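Side-chain contact in beta-L-arabinobiosidase (Bacteroides thetaiotaomicron, PDB 5MQR), which probably acts as a beta-L-arabinobiosidase on plant pectin in a gut bacterium, and may also have exo-alpha-sialidase activity: residues A[190-193]-A[197-200]. Residues are numbered along the deposited sequence; the frame is centred on the assembly and turned at random.
Sequences REIK and SFGP
Residues 190-193 and 197-200 run roughly antiparallel, 151° apart, and are joined at a single bridge, Ile192 with Phe198, where Gly199 N donates to Glu191 O (3.0 Å) and Lys193 N to Ser197 O (3.0 Å). Beyond it the regular pairing stops: Glu191 N, which would face Gly199 O, instead donates to a water that in turn donates to Pro200 O. Gly199 O, left by the backbone, is taken by the Arg190 side chain: NE and NH2 both reach it, each at 2.9 Å, a side-on fork with that oxygen in the guanidinium plane. Gly199 suits its place because a CB would lie toward the strand, close to Glu191 CB, and be crowded by Pro200 CD. A bend at chi3 (-53°) turns the Arg190 guanidinium back over the second segment, where one face meets Phe198 CB, 3.5 Å from NE; the guanidinium and phenyl planes, inclined by 47°, do not stack. The remaining nitrogen, NH1, donates to Val122 O, tying the loop to a neighbouring sheet. That sheet, 74-123, and the one containing 190-193 each have four antiparallel strands, consistent with blades of the N-terminal beta propeller; this turn leads from the third strand, 186-192, to the fourth, 202-206, at one edge. Between the sheets Ile192 and Phe198 pack apolar carbon against Leu107 and lie side by side, CG1 being 4.2 Å from CD1. Glu191 leads away instead, to a salt bridge with Arg162. A leucine in place of Arg190 would probably leave both Gly199 O and Val122 O without their guanidinium donors and weaken the link between loop and neighbouring sheet. At the solvent side, Lys193 CD passes 4.0 Å from Ser197 OG, which bonds to Asp195 within the turn.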
ATOM      1  N   ARG A 190     -18.353  -1.874 -39.583  1.00 30.17           N
ATOM      2  CA  ARG A 190     -18.965  -3.194 -39.720  1.00 30.71           C
ATOM      3  C   ARG A 190     -19.176  -3.833 -38.357  1.00 30.85           C
ATOM      4  O   ARG A 190     -18.458  -3.533 -37.411  1.00 29.74           O
ATOM      5  CB  ARG A 190     -18.122  -4.097 -40.621  1.00 30.42           C
ATOM      6  CG  ARG A 190     -16.887  -4.702 -39.979  1.00 29.57           C
ATOM      7  CD  ARG A 190     -15.937  -5.255 -41.039  1.00 29.65           C
ATOM      8  NE  ARG A 190     -16.617  -6.173 -41.947  1.00 30.35           N
ATOM      9  CZ  ARG A 190     -16.030  -6.843 -42.930  1.00 30.58           C
ATOM     10  NH1 ARG A 190     -14.728  -6.728 -43.170  1.00 30.58           N
ATOM     11  NH2 ARG A 190     -16.760  -7.643 -43.676  1.00 31.16           N
ATOM     12  N   GLU A 191     -20.170  -4.707 -38.269  1.00 32.12           N
ATOM     13  CA  GLU A 191     -20.473  -5.368 -37.027  1.00 32.58           C
ATOM     14  C   GLU A 191     -19.517  -6.530 -36.831  1.00 32.53           C
ATOM     15  O   GLU A 191     -19.193  -7.233 -37.784  1.00 32.16           O
ATOM     16  CB  GLU A 191     -21.906  -5.881 -37.023  1.00 33.75           C
ATOM     17  CG  GLU A 191     -22.268  -6.517 -35.678  1.00 34.33           C
ATOM     18  CD  GLU A 191     -23.754  -6.635 -35.439  1.00 35.24           C
ATOM     19  OE1 GLU A 191     -24.548  -6.273 -36.340  1.00 36.84           O
ATOM     20  OE2 GLU A 191     -24.129  -7.095 -34.344  1.00 35.08           O
ATOM     21  N   ILE A 192     -19.059  -6.703 -35.601  1.00 32.38           N
ATOM     22  CA  ILE A 192     -18.410  -7.931 -35.183  1.00 33.54           C
ATOM     23  C   ILE A 192     -19.424  -8.801 -34.405  1.00 34.89           C
ATOM     24  O   ILE A 192     -20.034  -8.357 -33.433  1.00 33.88           O
ATOM     25  CB  ILE A 192     -17.160  -7.644 -34.344  1.00 32.91           C
ATOM     26  CG1 ILE A 192     -16.103  -6.919 -35.197  1.00 32.61           C
ATOM     27  CG2 ILE A 192     -16.589  -8.949 -33.777  1.00 33.01           C
ATOM     28  CD1 ILE A 192     -15.108  -6.128 -34.368  1.00 32.18           C
ATOM     29  N   LYS A 193     -19.597 -10.040 -34.849  1.00 37.62           N
ATOM     30  CA  LYS A 193     -20.606 -10.947 -34.271  1.00 40.78           C
ATOM     31  C   LYS A 193     -20.026 -11.888 -33.223  1.00 41.30           C
ATOM     32  O   LYS A 193     -18.810 -12.072 -33.152  1.00 39.63           O
ATOM     33  CB  LYS A 193     -21.341 -11.683 -35.394  1.00 42.83           C
ATOM     34  CG  LYS A 193     -22.438 -10.814 -36.009  1.00 45.22           C
ATOM     35  CD  LYS A 193     -22.549 -10.951 -37.520  1.00 47.90           C
ATOM     36  CE  LYS A 193     -24.013 -10.878 -37.963  1.00 50.74           C
ATOM     37  NZ  LYS A 193     -24.172 -11.059 -39.435  1.00 52.10           N
ATOM     38  N   SER A 197     -17.465 -14.023 -36.899  1.00 37.72           N
ATOM     39  CA  SER A 197     -17.682 -13.475 -38.254  1.00 37.05           C
ATOM     40  C   SER A 197     -17.922 -11.951 -38.237  1.00 35.44           C
ATOM     41  O   SER A 197     -18.237 -11.353 -37.201  1.00 35.09           O
ATOM     42  CB  SER A 197     -18.822 -14.212 -38.990  1.00 37.31           C
ATOM     43  OG  SER A 197     -20.082 -13.904 -38.446  1.00 37.90           O
ATOM     44  N   PHE A 198     -17.747 -11.350 -39.402  1.00 34.43           N
ATOM     45  CA  PHE A 198     -18.045  -9.940 -39.634  1.00 33.34           C
ATOM     46  C   PHE A 198     -19.298  -9.762 -40.488  1.00 33.45           C
ATOM     47  O   PHE A 198     -19.598 -10.568 -41.381  1.00 33.72           O
ATOM     48  CB  PHE A 198     -16.884  -9.254 -40.358  1.00 32.78           C
ATOM     49  CG  PHE A 198     -15.533  -9.433 -39.714  1.00 31.83           C
ATOM     50  CD1 PHE A 198     -15.383  -9.555 -38.340  1.00 31.03           C
ATOM     51  CD2 PHE A 198     -14.390  -9.419 -40.508  1.00 31.52           C
ATOM     52  CE1 PHE A 198     -14.135  -9.709 -37.781  1.00 30.26           C
ATOM     53  CE2 PHE A 198     -13.140  -9.550 -39.955  1.00 30.70           C
ATOM     54  CZ  PHE A 198     -13.008  -9.693 -38.589  1.00 30.52           C
ATOM     55  N   GLY A 199     -20.018  -8.677 -40.230  1.00 32.62           N
ATOM     56  CA  GLY A 199     -21.079  -8.228 -41.119  1.00 32.65           C
ATOM     57  C   GLY A 199     -20.523  -7.436 -42.284  1.00 32.09           C
ATOM     58  O   GLY A 199     -19.300  -7.241 -42.385  1.00 30.75           O
ATOM     59  N   PRO A 200     -21.413  -6.971 -43.186  1.00 32.79           N
ATOM     60  CA  PRO A 200     -20.868  -6.238 -44.325  1.00 32.97           C
ATOM     61  C   PRO A 200     -20.338  -4.861 -43.933  1.00 32.47           C
ATOM     62  O   PRO A 200     -20.689  -4.329 -42.876  1.00 32.17           O
ATOM     63  CB  PRO A 200     -22.041  -6.153 -45.319  1.00 34.02           C
ATOM     64  CG  PRO A 200     -23.084  -7.115 -44.818  1.00 34.49           C
ATOM     65  CD  PRO A 200     -22.855  -7.252 -43.340  1.00 33.73           C
TER
HETATM   66  O   HOH W   1     -21.739  -5.012 -40.590  1.00 26.82           O